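Local structure of fucolectin-related protein (Streptococcus pneumoniae, 2WMF) at residues Q109-G123 and Y140-I154. The protein is a family 98 glycoside hydrolase whose catalytic module probably cleaves host blood-group carbohydrate antigens. Numbering follows the deposited sequence.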
ATOM      1  N   GLN A 109     -17.469 -20.646   3.507  1.00 14.73           N
ATOM      2  CA  GLN A 109     -18.554 -20.989   2.555  1.00 15.42           C
ATOM      3  C   GLN A 109     -19.908 -20.858   3.244  1.00 15.79           C
ATOM      4  O   GLN A 109     -20.832 -20.298   2.658  1.00 15.25           O
ATOM      5  CB  GLN A 109     -18.359 -22.392   1.992  1.00 15.15           C
ATOM      6  CG  GLN A 109     -19.293 -22.723   0.856  1.00 15.51           C
ATOM      7  CD  GLN A 109     -18.945 -22.017  -0.414  1.00 16.40           C
ATOM      8  OE1 GLN A 109     -17.783 -22.012  -0.853  1.00 15.49           O
ATOM      9  NE2 GLN A 109     -19.974 -21.437  -1.065  1.00 17.73           N
ATOM     10  N   SER A 110     -20.011 -21.321   4.489  1.00 16.47           N
ATOM     11  CA  SER A 110     -21.286 -21.222   5.226  1.00 17.40           C
ATOM     12  C   SER A 110     -21.755 -19.762   5.467  1.00 18.20           C
ATOM     13  O   SER A 110     -22.964 -19.484   5.525  1.00 19.10           O
ATOM     14  CB  SER A 110     -21.191 -21.991   6.533  1.00 18.29           C
ATOM     15  OG  SER A 110     -20.452 -21.261   7.499  1.00 23.28           O
ATOM     16  N   LEU A 111     -20.784 -18.839   5.574  1.00 17.24           N
ATOM     17  CA  LEU A 111     -21.037 -17.410   5.776  1.00 17.99           C
ATOM     18  C   LEU A 111     -20.945 -16.521   4.526  1.00 17.63           C
ATOM     19  O   LEU A 111     -21.151 -15.295   4.597  1.00 17.71           O
ATOM     20  CB  LEU A 111     -20.072 -16.882   6.851  1.00 18.45           C
ATOM     21  CG  LEU A 111     -20.184 -17.502   8.264  1.00 19.92           C
ATOM     22  CD1 LEU A 111     -19.051 -17.022   9.198  1.00 20.41           C
ATOM     23  CD2 LEU A 111     -21.549 -17.192   8.880  1.00 21.42           C
ATOM     24  N   ASN A 112     -20.694 -17.143   3.383  1.00 17.59           N
ATOM     25  CA  ASN A 112     -20.473 -16.441   2.111  1.00 17.44           C
ATOM     26  C   ASN A 112     -19.402 -15.356   2.145  1.00 16.78           C
ATOM     27  O   ASN A 112     -19.525 -14.300   1.535  1.00 16.49           O
ATOM     28  CB  ASN A 112     -21.768 -15.936   1.460  1.00 19.77           C
ATOM     29  CG  ASN A 112     -22.143 -16.799   0.318  1.00 26.61           C
ATOM     30  OD1 ASN A 112     -21.529 -16.728  -0.771  1.00 33.51           O
ATOM     31  ND2 ASN A 112     -23.065 -17.718   0.568  1.00 31.94           N
ATOM     32  N   ILE A 113     -18.317 -15.685   2.813  1.00 13.56           N
ATOM     33  CA  ILE A 113     -17.195 -14.718   2.966  1.00 13.63           C
ATOM     34  C   ILE A 113     -16.116 -15.036   1.926  1.00 12.94           C
ATOM     35  O   ILE A 113     -15.593 -16.146   1.946  1.00 12.87           O
ATOM     36  CB  ILE A 113     -16.553 -14.838   4.340  1.00 13.19           C
ATOM     37  CG1 ILE A 113     -17.567 -14.467   5.430  1.00 15.26           C
ATOM     38  CG2 ILE A 113     -15.244 -13.940   4.432  1.00 13.47           C
ATOM     39  CD1 ILE A 113     -17.092 -14.810   6.829  1.00 14.41           C
ATOM     40  N   PRO A 114     -15.753 -14.071   1.055  1.00 12.56           N
ATOM     41  CA  PRO A 114     -14.690 -14.330   0.051  1.00 12.15           C
ATOM     42  C   PRO A 114     -13.314 -14.457   0.722  1.00 11.51           C
ATOM     43  O   PRO A 114     -12.959 -13.611   1.544  1.00 10.98           O
ATOM     44  CB  PRO A 114     -14.755 -13.107  -0.873  1.00 12.46           C
ATOM     45  CG  PRO A 114     -15.341 -12.022  -0.061  1.00 15.34           C
ATOM     46  CD  PRO A 114     -16.299 -12.699   0.928  1.00 12.85           C
ATOM     47  N   VAL A 115     -12.587 -15.512   0.390  1.00  9.94           N
ATOM     48  CA  VAL A 115     -11.292 -15.758   0.967  1.00 10.24           C
ATOM     49  C   VAL A 115     -10.198 -16.080  -0.049  1.00 10.41           C
ATOM     50  O   VAL A 115     -10.461 -16.575  -1.151  1.00  9.97           O
ATOM     51  CB  VAL A 115     -11.355 -16.871   2.047  1.00 10.07           C
ATOM     52  CG1 VAL A 115     -12.299 -16.486   3.211  1.00 10.74           C
ATOM     53  CG2 VAL A 115     -11.734 -18.242   1.413  1.00 11.10           C
ATOM     54  N   PHE A 116      -8.952 -15.771   0.360  1.00 10.25           N
ATOM     55  CA  PHE A 116      -7.730 -16.202  -0.314  1.00 10.02           C
ATOM     56  C   PHE A 116      -6.861 -16.963   0.702  1.00 10.81           C
ATOM     57  O   PHE A 116      -6.777 -16.541   1.827  1.00 12.19           O
ATOM     58  CB  PHE A 116      -6.917 -14.961  -0.764  1.00  9.87           C
ATOM     59  CG  PHE A 116      -7.511 -14.231  -1.946  1.00  8.89           C
ATOM     60  CD1 PHE A 116      -6.969 -14.370  -3.201  1.00 10.69           C
ATOM     61  CD2 PHE A 116      -8.579 -13.360  -1.767  1.00 10.16           C
ATOM     62  CE1 PHE A 116      -7.500 -13.677  -4.299  1.00 10.25           C
ATOM     63  CE2 PHE A 116      -9.138 -12.653  -2.869  1.00 10.57           C
ATOM     64  CZ  PHE A 116      -8.598 -12.843  -4.129  1.00  8.92           C
ATOM     65  N   LEU A 117      -6.242 -18.061   0.268  1.00  9.35           N
ATOM     66  CA  LEU A 117      -5.383 -18.894   1.109  1.00  9.76           C
ATOM     67  C   LEU A 117      -3.922 -18.573   0.826  1.00  9.76           C
ATOM     68  O   LEU A 117      -3.521 -18.509  -0.322  1.00  8.96           O
ATOM     69  CB  LEU A 117      -5.577 -20.383   0.832  1.00 10.56           C
ATOM     70  CG  LEU A 117      -6.973 -20.987   0.889  1.00 11.40           C
ATOM     71  CD1 LEU A 117      -6.869 -22.497   0.584  1.00 12.30           C
ATOM     72  CD2 LEU A 117      -7.586 -20.675   2.236  1.00 13.97           C
ATOM     73  N   VAL A 118      -3.132 -18.384   1.880  1.00  9.43           N
ATOM     74  CA  VAL A 118      -1.670 -18.289   1.746  1.00  9.97           C
ATOM     75  C   VAL A 118      -1.145 -19.719   1.664  1.00  9.64           C
ATOM     76  O   VAL A 118      -1.232 -20.463   2.650  1.00 10.91           O
ATOM     77  CB  VAL A 118      -1.003 -17.574   2.926  1.00 10.14           C
ATOM     78  CG1 VAL A 118       0.513 -17.531   2.709  1.00 10.00           C
ATOM     79  CG2 VAL A 118      -1.602 -16.140   3.153  1.00 10.52           C
ATOM     80  N   ILE A 119      -0.668 -20.106   0.490  1.00  9.37           N
ATOM     81  CA  ILE A 119      -0.159 -21.472   0.249  1.00  9.84           C
ATOM     82  C   ILE A 119       1.337 -21.563  -0.012  1.00  8.84           C
ATOM     83  O   ILE A 119       1.873 -22.666  -0.082  1.00  9.61           O
ATOM     84  CB  ILE A 119      -0.941 -22.224  -0.850  1.00  9.51           C
ATOM     85  CG1 ILE A 119      -0.650 -21.640  -2.246  1.00 10.14           C
ATOM     86  CG2 ILE A 119      -2.494 -22.198  -0.512  1.00 11.43           C
ATOM     87  CD1 ILE A 119      -1.205 -22.495  -3.359  1.00 12.16           C
ATOM     88  N   MET A 120       2.004 -20.411  -0.159  1.00  8.95           N
ATOM     89  CA  MET A 120       3.437 -20.357  -0.357  1.00  9.19           C
ATOM     90  C   MET A 120       4.043 -19.226   0.481  1.00  8.69           C
ATOM     91  O   MET A 120       3.463 -18.155   0.559  1.00  8.58           O
ATOM     92  CB  MET A 120       3.801 -20.081  -1.833  1.00  9.20           C
ATOM     93  CG  MET A 120       3.553 -21.225  -2.836  1.00  9.74           C
ATOM     94  SD  MET A 120       4.002 -20.770  -4.504  1.00 10.06           S
ATOM     95  CE  MET A 120       5.792 -20.949  -4.461  1.00 10.68           C
ATOM     96  N   SER A 121       5.171 -19.524   1.152  1.00  8.19           N
ATOM     97  CA  SER A 121       5.911 -18.512   1.888  1.00  9.43           C
ATOM     98  C   SER A 121       7.304 -19.009   2.294  1.00  9.08           C
ATOM     99  O   SER A 121       7.523 -20.214   2.452  1.00 10.44           O
ATOM    100  CB  SER A 121       5.157 -18.103   3.148  1.00  8.84           C
ATOM    101  OG  SER A 121       5.741 -16.948   3.735  1.00 10.66           O
ATOM    102  N   ALA A 122       8.217 -18.057   2.398  1.00  9.33           N
ATOM    103  CA  ALA A 122       9.533 -18.246   3.008  1.00 10.16           C
ATOM    104  C   ALA A 122      10.264 -19.487   2.458  1.00 10.30           C
ATOM    105  O   ALA A 122      10.823 -20.289   3.223  1.00  9.51           O
ATOM    106  CB  ALA A 122       9.401 -18.282   4.540  1.00 12.04           C
ATOM    107  N   GLY A 123      10.296 -19.623   1.122  1.00  9.44           N
ATOM    108  CA  GLY A 123      11.110 -20.622   0.473  1.00 10.12           C
ATOM    109  C   GLY A 123      10.589 -22.035   0.446  1.00 10.03           C
ATOM    110  O   GLY A 123      11.255 -22.937  -0.112  1.00 11.18           O
ATOM    111  N   TYR A 140     -15.526 -24.957  -3.528  1.00 14.68           N
ATOM    112  CA  TYR A 140     -15.803 -23.755  -2.759  1.00 15.02           C
ATOM    113  C   TYR A 140     -15.877 -22.508  -3.655  1.00 14.12           C
ATOM    114  O   TYR A 140     -14.838 -21.994  -4.113  1.00 13.80           O
ATOM    115  CB  TYR A 140     -14.709 -23.561  -1.699  1.00 14.47           C
ATOM    116  CG  TYR A 140     -14.664 -24.662  -0.661  1.00 14.49           C
ATOM    117  CD1 TYR A 140     -15.697 -24.780   0.290  1.00 14.41           C
ATOM    118  CD2 TYR A 140     -13.666 -25.642  -0.678  1.00 13.91           C
ATOM    119  CE1 TYR A 140     -15.692 -25.782   1.225  1.00 14.29           C
ATOM    120  CE2 TYR A 140     -13.658 -26.680   0.275  1.00 13.33           C
ATOM    121  CZ  TYR A 140     -14.697 -26.734   1.213  1.00 14.35           C
ATOM    122  OH  TYR A 140     -14.708 -27.727   2.150  1.00 16.56           O
ATOM    123  N   SER A 141     -17.089 -21.992  -3.853  1.00 13.54           N
ATOM    124  CA  SER A 141     -17.274 -20.753  -4.605  1.00 13.71           C
ATOM    125  C   SER A 141     -16.634 -19.537  -3.880  1.00 13.06           C
ATOM    126  O   SER A 141     -16.295 -18.549  -4.522  1.00 14.08           O
ATOM    127  CB  SER A 141     -18.772 -20.479  -4.882  1.00 14.58           C
ATOM    128  OG  SER A 141     -19.496 -20.251  -3.706  1.00 14.90           O
ATOM    129  N   VAL A 142     -16.523 -19.618  -2.555  1.00 12.35           N
ATOM    130  CA  VAL A 142     -15.888 -18.506  -1.778  1.00 11.63           C
ATOM    131  C   VAL A 142     -14.364 -18.445  -1.956  1.00 11.28           C
ATOM    132  O   VAL A 142     -13.760 -17.444  -1.588  1.00 10.79           O
ATOM    133  CB  VAL A 142     -16.206 -18.537  -0.258  1.00 12.54           C
ATOM    134  CG1 VAL A 142     -17.714 -18.337   0.002  1.00 11.64           C
ATOM    135  CG2 VAL A 142     -15.684 -19.778   0.392  1.00 12.81           C
ATOM    136  N   LEU A 143     -13.749 -19.494  -2.486  1.00 11.38           N
ATOM    137  CA  LEU A 143     -12.294 -19.505  -2.661  1.00 10.52           C
ATOM    138  C   LEU A 143     -11.955 -18.668  -3.898  1.00 11.11           C
ATOM    139  O   LEU A 143     -12.158 -19.098  -5.009  1.00 11.23           O
ATOM    140  CB  LEU A 143     -11.750 -20.922  -2.772  1.00 11.12           C
ATOM    141  CG  LEU A 143     -10.227 -21.038  -2.958  1.00 11.56           C
ATOM    142  CD1 LEU A 143      -9.469 -20.252  -1.833  1.00 12.38           C
ATOM    143  CD2 LEU A 143      -9.719 -22.501  -3.090  1.00 12.13           C
ATOM    144  N   LYS A 144     -11.377 -17.489  -3.670  1.00 10.30           N
ATOM    145  CA  LYS A 144     -11.121 -16.514  -4.721  1.00 10.02           C
ATOM    146  C   LYS A 144      -9.711 -16.553  -5.276  1.00  9.29           C
ATOM    147  O   LYS A 144      -9.452 -15.993  -6.336  1.00  9.62           O
ATOM    148  CB  LYS A 144     -11.445 -15.076  -4.232  1.00 10.44           C
ATOM    149  CG  LYS A 144     -12.867 -14.906  -3.691  1.00 11.72           C
ATOM    150  CD  LYS A 144     -13.876 -15.250  -4.800  1.00 15.68           C
ATOM    151  CE  LYS A 144     -15.256 -14.805  -4.444  1.00 20.31           C
ATOM    152  NZ  LYS A 144     -15.575 -15.359  -3.204  1.00 25.89           N
ATOM    153  N   GLY A 145      -8.817 -17.284  -4.628  1.00  9.36           N
ATOM    154  CA  GLY A 145      -7.429 -17.346  -5.061  1.00  9.44           C
ATOM    155  C   GLY A 145      -6.493 -17.694  -3.933  1.00  9.49           C
ATOM    156  O   GLY A 145      -6.909 -18.107  -2.840  1.00  9.57           O
ATOM    157  N   VAL A 146      -5.203 -17.505  -4.211  1.00  9.14           N
ATOM    158  CA  VAL A 146      -4.151 -17.893  -3.273  1.00  9.13           C
ATOM    159  C   VAL A 146      -3.033 -16.840  -3.279  1.00  9.07           C
ATOM    160  O   VAL A 146      -2.908 -16.076  -4.227  1.00  8.46           O
ATOM    161  CB  VAL A 146      -3.562 -19.283  -3.572  1.00  9.07           C
ATOM    162  CG1 VAL A 146      -4.676 -20.325  -3.472  1.00 10.17           C
ATOM    163  CG2 VAL A 146      -2.849 -19.353  -4.940  1.00 10.48           C
ATOM    164  N   LEU A 147      -2.211 -16.878  -2.238  1.00  8.44           N
ATOM    165  CA  LEU A 147      -1.100 -15.952  -2.048  1.00  8.65           C
ATOM    166  C   LEU A 147       0.228 -16.684  -1.842  1.00  8.63           C
ATOM    167  O   LEU A 147       0.280 -17.745  -1.190  1.00  9.51           O
ATOM    168  CB  LEU A 147      -1.332 -15.081  -0.841  1.00  9.81           C
ATOM    169  CG  LEU A 147      -2.505 -14.100  -0.929  1.00  9.36           C
ATOM    170  CD1 LEU A 147      -3.579 -14.407   0.108  1.00 12.98           C
ATOM    171  CD2 LEU A 147      -1.966 -12.647  -0.848  1.00 12.74           C
ATOM    172  N   ASN A 148       1.272 -16.086  -2.434  1.00  9.15           N
ATOM    173  CA  ASN A 148       2.652 -16.396  -2.149  1.00  9.06           C
ATOM    174  C   ASN A 148       3.210 -15.120  -1.518  1.00  8.04           C
ATOM    175  O   ASN A 148       3.131 -14.038  -2.118  1.00  9.31           O
ATOM    176  CB  ASN A 148       3.375 -16.689  -3.454  1.00  9.32           C
ATOM    177  CG  ASN A 148       4.852 -17.013  -3.285  1.00  9.91           C
ATOM    178  OD1 ASN A 148       5.381 -16.998  -2.175  1.00  9.10           O
ATOM    179  ND2 ASN A 148       5.521 -17.332  -4.400  1.00 11.50           N
ATOM    180  N   ILE A 149       3.780 -15.249  -0.334  1.00  8.49           N
ATOM    181  CA  ILE A 149       4.242 -14.089   0.432  1.00  8.69           C
ATOM    182  C   ILE A 149       5.647 -14.302   0.959  1.00  9.52           C
ATOM    183  O   ILE A 149       5.871 -15.273   1.653  1.00 10.16           O
ATOM    184  CB  ILE A 149       3.283 -13.809   1.651  1.00  8.14           C
ATOM    185  CG1 ILE A 149       1.843 -13.570   1.197  1.00  9.31           C
ATOM    186  CG2 ILE A 149       3.744 -12.550   2.435  1.00 10.71           C
ATOM    187  CD1 ILE A 149       0.849 -13.276   2.340  1.00 11.16           C
ATOM    188  N   GLU A 150       6.569 -13.390   0.612  1.00  9.24           N
ATOM    189  CA  GLU A 150       7.860 -13.203   1.315  1.00  8.87           C
ATOM    190  C   GLU A 150       8.894 -14.308   1.081  1.00  8.82           C
ATOM    191  O   GLU A 150       8.882 -15.321   1.756  1.00  8.40           O
ATOM    192  CB  GLU A 150       7.691 -13.041   2.824  1.00  8.84           C
ATOM    193  CG  GLU A 150       8.981 -12.643   3.523  1.00  9.30           C
ATOM    194  CD  GLU A 150       8.773 -12.557   5.042  1.00 11.03           C
ATOM    195  OE1 GLU A 150       7.848 -11.833   5.521  1.00 11.91           O
ATOM    196  OE2 GLU A 150       9.511 -13.276   5.761  1.00 14.21           O
ATOM    197  N   ASN A 151       9.859 -14.022   0.211  1.00  9.07           N
ATOM    198  CA  ASN A 151      10.933 -14.960  -0.127  1.00  8.85           C
ATOM    199  C   ASN A 151      12.288 -14.304  -0.364  1.00  8.92           C
ATOM    200  O   ASN A 151      13.233 -14.983  -0.698  1.00  8.76           O
ATOM    201  CB  ASN A 151      10.558 -15.752  -1.395  1.00  8.92           C
ATOM    202  CG  ASN A 151       9.264 -16.507  -1.260  1.00  8.24           C
ATOM    203  OD1 ASN A 151       9.252 -17.624  -0.768  1.00 10.13           O
ATOM    204  ND2 ASN A 151       8.154 -15.885  -1.699  1.00  7.30           N
ATOM    205  N   TYR A 152      12.357 -12.983  -0.218  1.00  8.84           N
ATOM    206  CA  TYR A 152      13.591 -12.233  -0.582  1.00  9.20           C
ATOM    207  C   TYR A 152      14.821 -12.688   0.242  1.00  9.93           C
ATOM    208  O   TYR A 152      15.954 -12.536  -0.218  1.00 10.98           O
ATOM    209  CB  TYR A 152      13.357 -10.687  -0.517  1.00 10.52           C
ATOM    210  CG  TYR A 152      12.600 -10.278   0.728  1.00  9.78           C
ATOM    211  CD1 TYR A 152      13.217 -10.234   1.995  1.00 11.97           C
ATOM    212  CD2 TYR A 152      11.247  -9.978   0.672  1.00 10.45           C
ATOM    213  CE1 TYR A 152      12.467  -9.907   3.135  1.00 12.70           C
ATOM    214  CE2 TYR A 152      10.534  -9.673   1.775  1.00 11.00           C
ATOM    215  CZ  TYR A 152      11.143  -9.620   3.018  1.00 13.10           C
ATOM    216  OH  TYR A 152      10.334  -9.329   4.123  1.00 15.06           O
ATOM    217  N   TRP A 153      14.593 -13.223   1.433  1.00  9.00           N
ATOM    218  CA  TRP A 153      15.694 -13.663   2.281  1.00  9.70           C
ATOM    219  C   TRP A 153      16.041 -15.144   2.173  1.00 10.26           C
ATOM    220  O   TRP A 153      16.964 -15.638   2.863  1.00 11.46           O
ATOM    221  CB  TRP A 153      15.433 -13.286   3.747  1.00 10.39           C
ATOM    222  CG  TRP A 153      14.176 -13.897   4.328  1.00 11.30           C
ATOM    223  CD1 TRP A 153      12.918 -13.400   4.215  1.00 12.78           C
ATOM    224  CD2 TRP A 153      14.064 -15.106   5.111  1.00 13.75           C
ATOM    225  NE1 TRP A 153      12.017 -14.235   4.845  1.00 12.30           N
ATOM    226  CE2 TRP A 153      12.704 -15.272   5.432  1.00 12.41           C
ATOM    227  CE3 TRP A 153      14.987 -16.056   5.587  1.00 12.70           C
ATOM    228  CZ2 TRP A 153      12.238 -16.336   6.203  1.00 11.94           C
ATOM    229  CZ3 TRP A 153      14.503 -17.119   6.375  1.00 12.89           C
ATOM    230  CH2 TRP A 153      13.153 -17.267   6.650  1.00 13.00           C
ATOM    231  N   ILE A 154      15.319 -15.843   1.304  1.00  9.44           N
ATOM    232  CA  ILE A 154      15.358 -17.319   1.283  1.00 10.60           C
ATOM    233  C   ILE A 154      14.967 -17.858  -0.100  1.00  9.23           C
ATOM    234  O   ILE A 154      14.155 -18.775  -0.253  1.00 10.32           O
ATOM    235  CB  ILE A 154      14.531 -17.884   2.477  1.00 10.28           C
ATOM    236  CG1 ILE A 154      14.696 -19.380   2.667  1.00 11.59           C
ATOM    237  CG2 ILE A 154      13.041 -17.496   2.398  1.00 11.65           C
ATOM    238  CD1 ILE A 154      14.524 -19.801   4.133  1.00 14.76           C
TER
HETATM  239  O   HOH W   1     -20.006 -17.537  -3.419  1.00 31.64           O
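Backbone hydrogen bonds pair Val115-Met120 with Val142-Ile149 in parallel, the first bond being Val115 N to Val142 O (3.0 Å, 177° at the hydrogen) and the last Ile149 N to Met120 O. Between Val118 and Met120 the register slips by one residue, a beta bulge: Leu147 O accepts Ile119 N and, weakly, Met120 N. Joined through helix 130-139, the strands form a beta-alpha-beta unit of the closed eight-stranded parallel barrel, the (beta/alpha)8 fold, with strands 74-79 and 176-180 flanking the pair.

Apolar packing occupies both faces. Lys144 CB sits over one face of the Phe116 ring, 3.9 Å from its centroid and 26° off the normal, a CH-pi contact; Phe116 CB meets Leu147 CD1 at 3.5 Å. On the face bearing Leu117, Leu143 CD1 reaches Leu117 CG at 3.8 Å.

Side-chain polar bonds tie the ends. Bent at chi2 (73°), Gln109 turns its amide to the 140-143 turn: OE1 accepts from Val142 N, while NE2 gives Ser141 OG a nearly straight bond (2.9 Å), with Ser141 OG in the amide plane. At the other end Ser121 OG donates to Ile149 O (2.7 Å), and Asn151 OD1 receives Gly123 N at 2.9 Å, its ND2 donating to Asn148 OD1.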